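Local coordinates for protein cryptochrome DASH, chloroplastic/mitochondrial (Arabidopsis thaliana, PDB 2J4D) that repairs cyclobutane pyrimidine dimers in single-stranded DNA, carries FAD and a folate light antenna, and may also act as a photoreceptor, at residues Arg258-Tyr262 with Phe263-Asp267; Leu269-Tyr272 with Lys273-Arg276; Lys361-Glu364 with Ser365-Asp368; Cys398-Val402 with Arg403-Leu407. One frame throughout, in Å; residues are numbered along the deposited sequence.

Interaction 1. Residues Arg258-Tyr262 with Phe263-Asp267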
loop_
_atom_site.group_PDB
_atom_site.type_symbol
_atom_site.label_atom_id
_atom_site.label_comp_id
_atom_site.label_asym_id
_atom_site.label_seq_id
_atom_site.Cartn_x
_atom_site.Cartn_y
_atom_site.Cartn_z
ATOM N N ARG A 258 -11.442 -9.600 -1.695
ATOM C CA ARG A 258 -11.973 -8.267 -1.994
ATOM C C ARG A 258 -12.055 -8.032 -3.499
ATOM O O ARG A 258 -12.978 -7.365 -3.976
ATOM C CB ARG A 258 -11.118 -7.179 -1.321
ATOM C CG ARG A 258 -11.526 -5.736 -1.653
ATOM C CD ARG A 258 -13.006 -5.436 -1.340
ATOM N NE ARG A 258 -13.358 -4.094 -1.797
ATOM C CZ ARG A 258 -14.553 -3.523 -1.654
ATOM N NH1 ARG A 258 -15.547 -4.174 -1.058
ATOM N NH2 ARG A 258 -14.748 -2.291 -2.110
ATOM N N VAL A 259 -11.090 -8.565 -4.252
ATOM C CA VAL A 259 -11.129 -8.417 -5.704
ATOM C C VAL A 259 -12.393 -9.150 -6.182
ATOM O O VAL A 259 -13.162 -8.637 -6.994
ATOM C CB VAL A 259 -9.873 -9.030 -6.383
ATOM C CG1 VAL A 259 -10.059 -9.062 -7.885
ATOM C CG2 VAL A 259 -8.646 -8.174 -6.068
ATOM N N PHE A 260 -12.611 -10.348 -5.655
ATOM C CA PHE A 260 -13.798 -11.117 -6.013
ATOM C C PHE A 260 -15.066 -10.356 -5.607
ATOM O O PHE A 260 -16.010 -10.217 -6.384
ATOM C CB PHE A 260 -13.766 -12.469 -5.298
ATOM C CG PHE A 260 -15.059 -13.217 -5.354
ATOM C CD1 PHE A 260 -15.459 -13.862 -6.520
ATOM C CD2 PHE A 260 -15.894 -13.258 -4.240
ATOM C CE1 PHE A 260 -16.673 -14.537 -6.577
ATOM C CE2 PHE A 260 -17.116 -13.934 -4.286
ATOM C CZ PHE A 260 -17.504 -14.574 -5.457
ATOM N N GLU A 261 -15.073 -9.854 -4.382
ATOM C CA GLU A 261 -16.229 -9.138 -3.856
ATOM C C GLU A 261 -16.634 -7.894 -4.650
ATOM O O GLU A 261 -17.806 -7.714 -5.000
ATOM C CB GLU A 261 -15.965 -8.751 -2.402
ATOM C CG GLU A 261 -17.108 -8.017 -1.737
ATOM C CD GLU A 261 -16.803 -7.690 -0.291
ATOM O OE1 GLU A 261 -16.056 -6.719 -0.036
ATOM O OE2 GLU A 261 -17.297 -8.422 0.589
ATOM N N TYR A 262 -15.658 -7.042 -4.938
ATOM C CA TYR A 262 -15.909 -5.802 -5.658
ATOM C C TYR A 262 -16.235 -6.026 -7.131
ATOM O O TYR A 262 -17.191 -5.458 -7.660
ATOM C CB TYR A 262 -14.697 -4.874 -5.536
ATOM C CG TYR A 262 -14.962 -3.482 -6.059
ATOM C CD1 TYR A 262 -15.817 -2.616 -5.378
ATOM C CD2 TYR A 262 -14.402 -3.049 -7.261
ATOM C CE1 TYR A 262 -16.116 -1.349 -5.888
ATOM C CE2 TYR A 262 -14.695 -1.784 -7.779
ATOM C CZ TYR A 262 -15.556 -0.944 -7.085
ATOM O OH TYR A 262 -15.874 0.287 -7.605
ATOM N N PHE A 263 -15.439 -6.857 -7.792
ATOM C CA PHE A 263 -15.636 -7.143 -9.204
ATOM C C PHE A 263 -16.832 -8.030 -9.513
ATOM O O PHE A 263 -17.727 -7.656 -10.275
ATOM C CB PHE A 263 -14.406 -7.854 -9.796
ATOM C CG PHE A 263 -13.240 -6.952 -10.082
ATOM C CD1 PHE A 263 -13.200 -5.651 -9.591
ATOM C CD2 PHE A 263 -12.163 -7.423 -10.822
ATOM C CE1 PHE A 263 -12.098 -4.826 -9.832
ATOM C CE2 PHE A 263 -11.051 -6.608 -11.071
ATOM C CZ PHE A 263 -11.020 -5.310 -10.575
ATOM N N TRP A 264 -16.832 -9.213 -8.911
ATOM C CA TRP A 264 -17.835 -10.213 -9.210
ATOM C C TRP A 264 -19.095 -10.311 -8.369
ATOM O O TRP A 264 -20.198 -10.170 -8.897
ATOM C CB TRP A 264 -17.138 -11.571 -9.278
ATOM C CG TRP A 264 -15.945 -11.561 -10.217
ATOM C CD1 TRP A 264 -14.623 -11.396 -9.879
ATOM C CD2 TRP A 264 -15.982 -11.664 -11.647
ATOM N NE1 TRP A 264 -13.841 -11.390 -11.014
ATOM C CE2 TRP A 264 -14.649 -11.552 -12.112
ATOM C CE3 TRP A 264 -17.016 -11.839 -12.583
ATOM C CZ2 TRP A 264 -14.321 -11.611 -13.475
ATOM C CZ3 TRP A 264 -16.689 -11.899 -13.944
ATOM C CH2 TRP A 264 -15.352 -11.785 -14.373
ATOM N N LYS A 265 -18.948 -10.567 -7.076
ATOM C CA LYS A 265 -20.118 -10.700 -6.218
ATOM C C LYS A 265 -21.012 -9.463 -6.252
ATOM O O LYS A 265 -22.225 -9.569 -6.457
ATOM C CB LYS A 265 -19.697 -10.995 -4.778
ATOM C CG LYS A 265 -20.880 -11.248 -3.856
ATOM C CD LYS A 265 -20.439 -11.586 -2.445
ATOM C CE LYS A 265 -21.643 -11.650 -1.507
ATOM N NZ LYS A 265 -21.234 -11.925 -0.106
ATOM N N LYS A 266 -20.417 -8.293 -6.057
ATOM C CA LYS A 266 -21.178 -7.054 -6.065
ATOM C C LYS A 266 -21.286 -6.409 -7.439
ATOM O O LYS A 266 -22.087 -5.494 -7.626
ATOM C CB LYS A 266 -20.586 -6.060 -5.063
ATOM C CG LYS A 266 -20.775 -6.496 -3.622
ATOM C CD LYS A 266 -20.161 -5.501 -2.656
ATOM C CE LYS A 266 -20.683 -5.739 -1.258
ATOM N NZ LYS A 266 -22.164 -5.564 -1.248
ATOM N N ASP A 267 -20.479 -6.878 -8.389
ATOM C CA ASP A 267 -20.522 -6.359 -9.761
ATOM C C ASP A 267 -20.449 -4.826 -9.781
ATOM O O ASP A 267 -21.173 -4.160 -10.520
ATOM C CB ASP A 267 -21.817 -6.861 -10.424
ATOM C CG ASP A 267 -21.790 -6.770 -11.944
ATOM O OD1 ASP A 267 -20.697 -6.860 -12.545
ATOM O OD2 ASP A 267 -22.880 -6.636 -12.539
HETATM O O HOH W 1 -19.855 -9.399 0.411
#
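Val259 and Phe263 lie side by side one helical turn apart, with the valine CG1 over one face of the phenylalanine ring, 4.0 Å from CD2. The ring's edge is used as well: Tyr262 CD2 comes in the plane of the Phe263 ring, 3.7 Å from CD1. With CG of Phe263 next to its own backbone N (chi1 -77°), the ring is carried toward helix 299-312, where Glu305 and Val306 touch it, and it also meets Phe288. With an alanine in this place, Val259 CG1 is likely to lose the ring face it rests on and Tyr262 CD2 the edge beside it. This buried side is the tight one. Glu261 and Arg258 add a buried polar pair: OE1 takes Arg258 NH1 on its anti side at 2.8 Å, while OE2 reaches Ala9 N. The side toward water is looser. There the Phe260 ring leans obliquely on CB of Trp264 and, at 3.9 Å from CE2, on CB of Lys265, and a water links Glu261 OE2 (2.7 Å) outward to Lys265 NZ. In the backbone, Phe260 O accepts both Trp264 N (2.8 Å) and Lys265 N (3.0 Å), from opposite faces of its carbonyl plane. The i to i+5 bonds, Lys265 N to Phe260 O and Lys266 N to Glu261 O, mark a pi-type widening at the C-terminal end of helix 252-265, just before the segment that brings Tyr272 to the FAD.

Interaction 2. Residues Leu269-Tyr272 with Lys273-Arg276; sequences LKVY and KETR. With FAD (flavin-adenine dinucleotide), chain C.
Tyr272 and Arg276 meet one turn apart, with the ring and guanidinium planes 74° from each other. Among the polar contacts of the side chains, the tyrosine hydroxyl is the meeting point. It donates to the FAD phosphate oxygen O2A in a very short bond (2.5 Å from OH), and O2A lies at the edge of the ring, in its plane. The same OH accepts Arg276 NE at 3.3 Å, in the guanidinium plane; the bend of the arginine at chi3 (-64°) brings NE to the hydroxyl. A phenylalanine in place of Tyr272 would probably leave the FAD phosphate oxygen without this donor and Arg276 NE without this acceptor. Van der Waals contact backs the polar pair: Arg276 CB lies 3.7 Å from Tyr272 CE1, and CD lies 3.9 Å from CE2. Backbone bonds close the short helix. Tyr272 O takes Arg276 N nearly along the carbonyl direction (2.9 Å) and Thr275 N from above the carbonyl plane (3.1 Å). Val271, at the N-cap position, contributes through its carbonyl only weak bonds to Glu274 N and Thr275 N. Thr275 OG1 is bonded to Tyr284 O. Helix 272-275 follows helix 252-265, whose Tyr262 packs on Tyr272. From helix 317-339, Trp321 and Glu325 touch Tyr272, and Trp321 makes a cation-pi contact with Lys273.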
loop_
_atom_site.group_PDB
_atom_site.type_symbol
_atom_site.label_atom_id
_atom_site.label_comp_id
_atom_site.label_asym_id
_atom_site.label_seq_id
_atom_site.Cartn_x
_atom_site.Cartn_y
_atom_site.Cartn_z
ATOM N N LEU A 269 -17.550 -3.072 -10.438
ATOM C CA LEU A 269 -16.511 -2.568 -11.328
ATOM C C LEU A 269 -17.061 -1.734 -12.471
ATOM O O LEU A 269 -16.452 -0.737 -12.859
ATOM C CB LEU A 269 -15.672 -3.722 -11.891
ATOM C CG LEU A 269 -14.534 -3.302 -12.834
ATOM C CD1 LEU A 269 -13.621 -2.308 -12.124
ATOM C CD2 LEU A 269 -13.757 -4.533 -13.303
ATOM N N LYS A 270 -18.217 -2.123 -12.998
ATOM C CA LYS A 270 -18.805 -1.393 -14.118
ATOM C C LYS A 270 -19.290 0.023 -13.810
ATOM O O LYS A 270 -19.708 0.738 -14.725
ATOM C CB LYS A 270 -19.949 -2.199 -14.735
ATOM C CG LYS A 270 -21.087 -2.500 -13.781
ATOM C CD LYS A 270 -22.202 -3.223 -14.510
ATOM C CE LYS A 270 -23.180 -3.860 -13.538
ATOM N NZ LYS A 270 -23.739 -2.874 -12.586
ATOM N N VAL A 271 -19.249 0.436 -12.544
ATOM C CA VAL A 271 -19.674 1.797 -12.185
ATOM C C VAL A 271 -18.607 2.507 -11.363
ATOM O O VAL A 271 -18.817 3.622 -10.867
ATOM C CB VAL A 271 -20.999 1.815 -11.376
ATOM C CG1 VAL A 271 -22.095 1.149 -12.177
ATOM C CG2 VAL A 271 -20.813 1.131 -10.025
ATOM N N TYR A 272 -17.456 1.855 -11.244
ATOM C CA TYR A 272 -16.324 2.381 -10.491
ATOM C C TYR A 272 -16.008 3.855 -10.768
ATOM O O TYR A 272 -15.901 4.653 -9.840
ATOM C CB TYR A 272 -15.075 1.526 -10.770
ATOM C CG TYR A 272 -13.792 2.168 -10.300
ATOM C CD1 TYR A 272 -13.511 2.291 -8.937
ATOM C CD2 TYR A 272 -12.913 2.756 -11.210
ATOM C CE1 TYR A 272 -12.400 2.996 -8.493
ATOM C CE2 TYR A 272 -11.798 3.464 -10.780
ATOM C CZ TYR A 272 -11.552 3.587 -9.418
ATOM O OH TYR A 272 -10.499 4.359 -8.980
ATOM N N LYS A 273 -15.862 4.222 -12.038
ATOM C CA LYS A 273 -15.524 5.600 -12.371
ATOM C C LYS A 273 -16.531 6.641 -11.877
ATOM O O LYS A 273 -16.147 7.739 -11.479
ATOM C CB LYS A 273 -15.326 5.755 -13.885
ATOM C CG LYS A 273 -14.805 7.138 -14.274
ATOM C CD LYS A 273 -14.460 7.242 -15.751
ATOM C CE LYS A 273 -13.850 8.606 -16.065
ATOM N NZ LYS A 273 -13.476 8.747 -17.499
ATOM N N GLU A 274 -17.813 6.294 -11.895
ATOM C CA GLU A 274 -18.857 7.220 -11.458
ATOM C C GLU A 274 -18.876 7.406 -9.938
ATOM O O GLU A 274 -19.368 8.418 -9.440
ATOM C CB GLU A 274 -20.232 6.707 -11.899
ATOM C CG GLU A 274 -20.270 6.094 -13.295
ATOM C CD GLU A 274 -21.580 5.361 -13.581
ATOM O OE1 GLU A 274 -21.635 4.593 -14.566
ATOM O OE2 GLU A 274 -22.558 5.554 -12.824
ATOM N N THR A 275 -18.333 6.443 -9.201
ATOM C CA THR A 275 -18.364 6.509 -7.740
ATOM C C THR A 275 -17.049 6.754 -7.009
ATOM O O THR A 275 -17.060 7.070 -5.819
ATOM C CB THR A 275 -18.932 5.212 -7.171
ATOM O OG1 THR A 275 -18.014 4.146 -7.442
ATOM C CG2 THR A 275 -20.271 4.876 -7.828
ATOM N N ARG A 276 -15.925 6.619 -7.710
ATOM C CA ARG A 276 -14.607 6.753 -7.086
ATOM C C ARG A 276 -14.299 8.012 -6.279
ATOM O O ARG A 276 -13.311 8.043 -5.551
ATOM C CB ARG A 276 -13.503 6.534 -8.128
ATOM C CG ARG A 276 -13.472 7.548 -9.258
ATOM C CD ARG A 276 -12.232 7.321 -10.122
ATOM N NE ARG A 276 -11.009 7.557 -9.357
ATOM C CZ ARG A 276 -10.570 8.764 -9.014
ATOM N NH1 ARG A 276 -11.250 9.846 -9.379
ATOM N NH2 ARG A 276 -9.467 8.893 -8.288
HETATM P PA FAD C . -9.149 3.225 -6.185
HETATM O O1A FAD C . -9.992 2.014 -6.132
HETATM O O2A FAD C . -9.726 4.506 -6.658
HETATM O O5B FAD C . -7.841 2.944 -7.079
HETATM C C5B FAD C . -7.403 1.592 -7.337
HETATM C C4B FAD C . -5.900 1.512 -7.045
HETATM O O4B FAD C . -5.228 2.455 -7.879
HETATM C C3B FAD C . -5.499 1.871 -5.619
HETATM O O3B FAD C . -5.696 0.802 -4.709
HETATM C C2B FAD C . -4.072 2.281 -5.816
HETATM O O2B FAD C . -3.134 1.229 -5.758
HETATM C C1B FAD C . -4.103 3.006 -7.173
HETATM N N9A FAD C . -4.266 4.473 -7.103
HETATM C C8A FAD C . -5.433 5.202 -7.229
HETATM N N7A FAD C . -5.231 6.509 -7.124
HETATM C C5A FAD C . -3.874 6.640 -6.927
HETATM C C6A FAD C . -3.049 7.774 -6.738
HETATM N N6A FAD C . -3.482 9.027 -6.741
HETATM N N1A FAD C . -1.695 7.549 -6.553
HETATM C C2A FAD C . -1.202 6.267 -6.542
HETATM N N3A FAD C . -1.936 5.141 -6.716
HETATM C C4A FAD C . -3.264 5.379 -6.892
HETATM N N1 FAD C . -2.027 5.425 -2.135
HETATM C C2 FAD C . -1.299 4.368 -1.631
HETATM O O2 FAD C . -1.378 3.258 -2.125
HETATM N N3 FAD C . -0.461 4.602 -0.529
HETATM C C4 FAD C . -0.320 5.840 0.093
HETATM O O4 FAD C . 0.438 5.982 1.070
HETATM C C4X FAD C . -1.071 6.920 -0.429
HETATM N N5 FAD C . -0.994 8.203 0.136
HETATM C C5X FAD C . -1.649 9.286 -0.454
HETATM C C6 FAD C . -1.471 10.585 0.040
HETATM C C7 FAD C . -2.119 11.704 -0.532
HETATM C C7M FAD C . -1.882 13.078 0.047
HETATM C C8 FAD C . -2.991 11.487 -1.660
HETATM C C8M FAD C . -3.732 12.628 -2.340
HETATM C C9 FAD C . -3.177 10.186 -2.166
HETATM C C9A FAD C . -2.517 9.063 -1.583
HETATM N N10 FAD C . -2.689 7.735 -2.073
HETATM C C10 FAD C . -1.919 6.672 -1.548
HETATM C "C1'" FAD C . -3.367 7.502 -3.389
HETATM C "C2'" FAD C . -4.881 7.208 -3.349
HETATM O "O2'" FAD C . -5.540 8.196 -2.576
HETATM C "C3'" FAD C . -5.125 5.829 -2.741
HETATM O "O3'" FAD C . -4.403 4.817 -3.470
HETATM C "C4'" FAD C . -6.596 5.378 -2.742
HETATM O "O4'" FAD C . -7.391 6.273 -1.961
HETATM C "C5'" FAD C . -6.684 3.971 -2.167
HETATM O "O5'" FAD C . -8.041 3.521 -2.181
HETATM P P FAD C . -8.702 2.637 -3.307
HETATM O O1P FAD C . -7.922 1.388 -3.325
HETATM O O2P FAD C . -10.148 2.466 -2.997
HETATM O O3P FAD C . -8.669 3.463 -4.663
#

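Interaction 3. Residues Lys361-Glu364 with Ser365-Asp368; sequences KLFE and SWRD
Leu362 O is gripped by Ser365 OG, whose hydroxyl donates to it at 2.6 Å, and more weakly by Ser365 N and Trp366 N. The serine reaches back because OG sits between its own backbone N and carbonyl carbon (chi1 67°), which folds the hydroxyl against the preceding turn. Farther along, Arg367 N meets Phe363 O at 2.9 Å in an almost straight bond, and Asp368 N closes the last turn on Glu364 O. The side chain of Arg367 bends at chi3 and takes Asp368 side-on with two nitrogens: NE reaches OD1 at 2.9 Å from above the carboxylate plane, and NH2 meets the syn lone pair of OD2 at 3.0 Å. That two-point grip would hold the guanidinium against rotation. Over one of its faces lies Glu364 CG, and Glu364 OE2 adds only a long ion pair, 3.9 Å from NH2. The three form a salt-bridge network at the C-terminal end of helix 360-367, within the FAD-binding domain, with Asp368 the arginine's firmer partner. Phe363 supplies the apolar half: its CE1 packs obliquely on Trp366 CE3 at 3.8 Å, while Arg367 CB lies over one ring face. Helix 360-367 packs against three others: Met411 and Trp415 of helix 409-419 touch Phe363, Ile376 and Met380 of helix 374-386 touch Trp366, and the indole NE1 is bonded to Val397 O of helix 391-404.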
loop_
_atom_site.group_PDB
_atom_site.type_symbol
_atom_site.label_atom_id
_atom_site.label_comp_id
_atom_site.label_asym_id
_atom_site.label_seq_id
_atom_site.Cartn_x
_atom_site.Cartn_y
_atom_site.Cartn_z
ATOM N N LYS A 361 0.929 23.224 17.601
ATOM C CA LYS A 361 -0.477 23.378 17.954
ATOM C C LYS A 361 -1.358 23.275 16.717
ATOM O O LYS A 361 -2.379 22.583 16.728
ATOM C CB LYS A 361 -0.721 24.724 18.639
ATOM C CG LYS A 361 -1.207 24.604 20.075
ATOM C CD LYS A 361 -1.890 25.887 20.538
ATOM C CE LYS A 361 -3.109 26.198 19.674
ATOM N NZ LYS A 361 -4.366 26.307 20.471
ATOM N N LEU A 362 -0.972 23.975 15.656
ATOM C CA LEU A 362 -1.743 23.922 14.425
ATOM C C LEU A 362 -1.767 22.495 13.917
ATOM O O LEU A 362 -2.823 21.967 13.575
ATOM C CB LEU A 362 -1.138 24.823 13.353
ATOM C CG LEU A 362 -1.672 26.252 13.295
ATOM C CD1 LEU A 362 -1.144 26.930 12.041
ATOM C CD2 LEU A 362 -3.192 26.232 13.275
ATOM N N PHE A 363 -0.597 21.868 13.873
ATOM C CA PHE A 363 -0.522 20.493 13.402
ATOM C C PHE A 363 -1.425 19.564 14.212
ATOM O O PHE A 363 -2.201 18.786 13.647
ATOM C CB PHE A 363 0.917 19.971 13.465
ATOM C CG PHE A 363 1.032 18.509 13.148
ATOM C CD1 PHE A 363 0.746 18.039 11.869
ATOM C CD2 PHE A 363 1.338 17.590 14.146
ATOM C CE1 PHE A 363 0.755 16.667 11.593
ATOM C CE2 PHE A 363 1.350 16.220 13.883
ATOM C CZ PHE A 363 1.056 15.758 12.605
ATOM N N GLU A 364 -1.338 19.644 15.537
ATOM C CA GLU A 364 -2.154 18.771 16.362
ATOM C C GLU A 364 -3.655 18.918 16.138
ATOM O O GLU A 364 -4.390 17.938 16.257
ATOM C CB GLU A 364 -1.812 18.966 17.838
ATOM C CG GLU A 364 -0.366 18.596 18.136
ATOM C CD GLU A 364 -0.040 18.588 19.613
ATOM O OE1 GLU A 364 -0.747 19.275 20.383
ATOM O OE2 GLU A 364 0.933 17.901 19.998
ATOM N N SER A 365 -4.112 20.124 15.802
ATOM C CA SER A 365 -5.543 20.339 15.571
ATOM C C SER A 365 -5.995 19.589 14.316
ATOM O O SER A 365 -7.122 19.095 14.248
ATOM C CB SER A 365 -5.861 21.840 15.441
ATOM O OG SER A 365 -5.288 22.409 14.275
ATOM N N TRP A 366 -5.105 19.518 13.328
ATOM C CA TRP A 366 -5.357 18.811 12.074
ATOM C C TRP A 366 -5.349 17.316 12.393
ATOM O O TRP A 366 -6.284 16.584 12.071
ATOM C CB TRP A 366 -4.230 19.129 11.084
ATOM C CG TRP A 366 -4.325 18.486 9.722
ATOM C CD1 TRP A 366 -5.120 18.882 8.669
ATOM C CD2 TRP A 366 -3.537 17.389 9.233
ATOM N NE1 TRP A 366 -4.861 18.105 7.561
ATOM C CE2 TRP A 366 -3.897 17.181 7.878
ATOM C CE3 TRP A 366 -2.559 16.562 9.808
ATOM C CZ2 TRP A 366 -3.311 16.181 7.089
ATOM C CZ3 TRP A 366 -1.974 15.564 9.019
ATOM C CH2 TRP A 366 -2.354 15.387 7.675
ATOM N N ARG A 367 -4.279 16.882 13.047
ATOM C CA ARG A 367 -4.095 15.489 13.423
ATOM C C ARG A 367 -5.259 14.950 14.255
ATOM O O ARG A 367 -5.780 13.854 13.991
ATOM C CB ARG A 367 -2.792 15.358 14.223
ATOM C CG ARG A 367 -2.436 13.945 14.628
ATOM C CD ARG A 367 -1.343 13.954 15.681
ATOM N NE ARG A 367 -1.866 14.395 16.973
ATOM C CZ ARG A 367 -1.109 14.726 18.014
ATOM N NH1 ARG A 367 0.215 14.669 17.923
ATOM N NH2 ARG A 367 -1.675 15.129 19.145
ATOM N N ASP A 368 -5.675 15.730 15.250
ATOM C CA ASP A 368 -6.747 15.302 16.139
ATOM C C ASP A 368 -8.162 15.662 15.723
ATOM O O ASP A 368 -9.090 15.584 16.533
ATOM C CB ASP A 368 -6.477 15.810 17.555
ATOM C CG ASP A 368 -5.144 15.334 18.087
ATOM O OD1 ASP A 368 -4.663 14.271 17.625
ATOM O OD2 ASP A 368 -4.576 16.014 18.964
#

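Interaction 4. Residues Cys398-Val402 with Arg403-Leu407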
loop_
_atom_site.group_PDB
_atom_site.type_symbol
_atom_site.label_atom_id
_atom_site.label_comp_id
_atom_site.label_asym_id
_atom_site.label_seq_id
_atom_site.Cartn_x
_atom_site.Cartn_y
_atom_site.Cartn_z
ATOM N N CYS A 398 -4.836 17.425 2.455
ATOM C CA CYS A 398 -3.475 17.810 2.082
ATOM C C CYS A 398 -3.453 19.302 1.736
ATOM O O CYS A 398 -2.594 20.063 2.205
ATOM C CB CYS A 398 -3.004 16.994 0.869
ATOM S SG CYS A 398 -1.546 17.689 0.043
ATOM N N SER A 399 -4.398 19.719 0.906
ATOM C CA SER A 399 -4.482 21.125 0.519
ATOM C C SER A 399 -4.709 21.996 1.756
ATOM O O SER A 399 -4.090 23.044 1.914
ATOM C CB SER A 399 -5.634 21.331 -0.474
ATOM O OG SER A 399 -5.721 22.690 -0.876
ATOM N N PHE A 400 -5.595 21.553 2.642
ATOM C CA PHE A 400 -5.885 22.313 3.852
ATOM C C PHE A 400 -4.642 22.529 4.720
ATOM O O PHE A 400 -4.359 23.650 5.171
ATOM C CB PHE A 400 -6.954 21.606 4.684
ATOM C CG PHE A 400 -7.400 22.396 5.883
ATOM C CD1 PHE A 400 -8.323 23.430 5.745
ATOM C CD2 PHE A 400 -6.883 22.121 7.147
ATOM C CE1 PHE A 400 -8.728 24.179 6.850
ATOM C CE2 PHE A 400 -7.281 22.862 8.261
ATOM C CZ PHE A 400 -8.206 23.896 8.111
ATOM N N LEU A 401 -3.902 21.453 4.964
ATOM C CA LEU A 401 -2.706 21.545 5.788
ATOM C C LEU A 401 -1.663 22.466 5.197
ATOM O O LEU A 401 -1.065 23.287 5.902
ATOM C CB LEU A 401 -2.089 20.162 5.997
ATOM C CG LEU A 401 -0.829 20.193 6.870
ATOM C CD1 LEU A 401 -0.811 18.970 7.768
ATOM C CD2 LEU A 401 0.422 20.265 5.998
ATOM N N VAL A 402 -1.441 22.328 3.898
ATOM C CA VAL A 402 -0.445 23.125 3.207
ATOM C C VAL A 402 -0.850 24.567 2.916
ATOM O O VAL A 402 -0.098 25.497 3.198
ATOM C CB VAL A 402 -0.053 22.470 1.857
ATOM C CG1 VAL A 402 0.842 23.412 1.053
ATOM C CG2 VAL A 402 0.657 21.145 2.106
ATOM N N ARG A 403 -2.038 24.745 2.353
ATOM C CA ARG A 403 -2.492 26.072 1.959
ATOM C C ARG A 403 -3.287 26.885 2.971
ATOM O O ARG A 403 -3.083 28.089 3.089
ATOM C CB ARG A 403 -3.267 25.954 0.646
ATOM C CG ARG A 403 -2.432 25.294 -0.447
ATOM C CD ARG A 403 -3.035 25.441 -1.832
ATOM N NE ARG A 403 -2.072 25.040 -2.857
ATOM C CZ ARG A 403 -1.673 23.787 -3.048
ATOM N NH1 ARG A 403 -2.168 22.824 -2.286
ATOM N NH2 ARG A 403 -0.770 23.499 -3.977
ATOM N N ASP A 404 -4.190 26.243 3.696
ATOM C CA ASP A 404 -4.982 26.959 4.682
ATOM C C ASP A 404 -4.232 27.114 5.996
ATOM O O ASP A 404 -4.289 28.170 6.624
ATOM C CB ASP A 404 -6.310 26.243 4.899
ATOM C CG ASP A 404 -7.192 26.292 3.668
ATOM O OD1 ASP A 404 -7.596 27.411 3.274
ATOM O OD2 ASP A 404 -7.469 25.220 3.087
ATOM N N MET A 405 -3.510 26.071 6.401
ATOM C CA MET A 405 -2.752 26.115 7.646
ATOM C C MET A 405 -1.316 26.586 7.455
ATOM O O MET A 405 -0.671 27.012 8.413
ATOM C CB MET A 405 -2.754 24.744 8.322
ATOM C CG MET A 405 -4.133 24.269 8.709
ATOM S SD MET A 405 -4.063 22.742 9.634
ATOM C CE MET A 405 -4.027 23.348 11.284
ATOM N N GLY A 406 -0.818 26.504 6.223
ATOM C CA GLY A 406 0.543 26.932 5.938
ATOM C C GLY A 406 1.635 26.084 6.574
ATOM O O GLY A 406 2.749 26.561 6.801
ATOM N N LEU A 407 1.339 24.817 6.844
ATOM C CA LEU A 407 2.323 23.936 7.476
ATOM C C LEU A 407 3.262 23.187 6.540
ATOM O O LEU A 407 2.935 22.919 5.386
ATOM C CB LEU A 407 1.616 22.911 8.370
ATOM C CG LEU A 407 0.852 23.467 9.574
ATOM C CD1 LEU A 407 0.129 22.340 10.293
ATOM C CD2 LEU A 407 1.823 24.167 10.514
HETATM O O HOH W 2 -7.516 23.707 0.972
#
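Helix 391-404 widens into a pi-type turn before it ends: Met405 N bonds to Phe400 O at 2.8 Å, nearly in line with the carbonyl, while Asp404 N adds a weak bond to the same oxygen, and Leu407 N reaches Leu401 O six residues back, at 3.0 Å, beyond Gly406 with its positive phi. The Phe400 ring is the centre of the side-chain packing, in a Met-aromatic contact. Met405 SD lies 4.6 Å from the ring centroid, obliquely placed, and its CG is 3.5 Å from CE2. Near the CD1 and CE1 rim Asp404 crosses at about a right angle, with OD2 3.3 Å from CD1 and its carboxylate 40° from the ring plane. Asp404 OD1 is satisfied by Tyr447 OH and Lys495 N. Farther round, Leu401 CD2 packs on Leu407 CB at 3.7 Å, the two side chains crossing steeply. Arg403 runs extended from CG to NE past Ser399, with CG beside its own backbone N (chi1 -56°), and its NH1 goes on to Gly435 O in helix 425-436. Ser399 OG also bonds to Phe448 N. One water joins the two turns: it accepts from Ser399 OG and donates to Asp404 OD2, at 2.6 Å from that oxygen.

The four contacts form two touching pairs. Interactions 1 and 2 follow each other along the chain on the phosphate side of FAD, and meet where Tyr262 OH packs on Tyr272 CD1. Interactions 3 and 4 belong to the FAD-binding domain, joined by Trp366 on Leu401 and Phe363 on Leu407. The pairs lie well apart, with about 14 Å between nearest atoms of interactions 2 and 4. Interaction 4 is the most buried, joining apolar and Met-aromatic packing to polar groups bonded to neighbouring parts of the fold; interaction 2 is a surface contact whose buried Tyr272 binds the cofactor directly. Interactions 1 and 3 are partly buried, each combining aromatic packing with charged groups. Interactions 1 and 4 share a pi-type widening near a helix end.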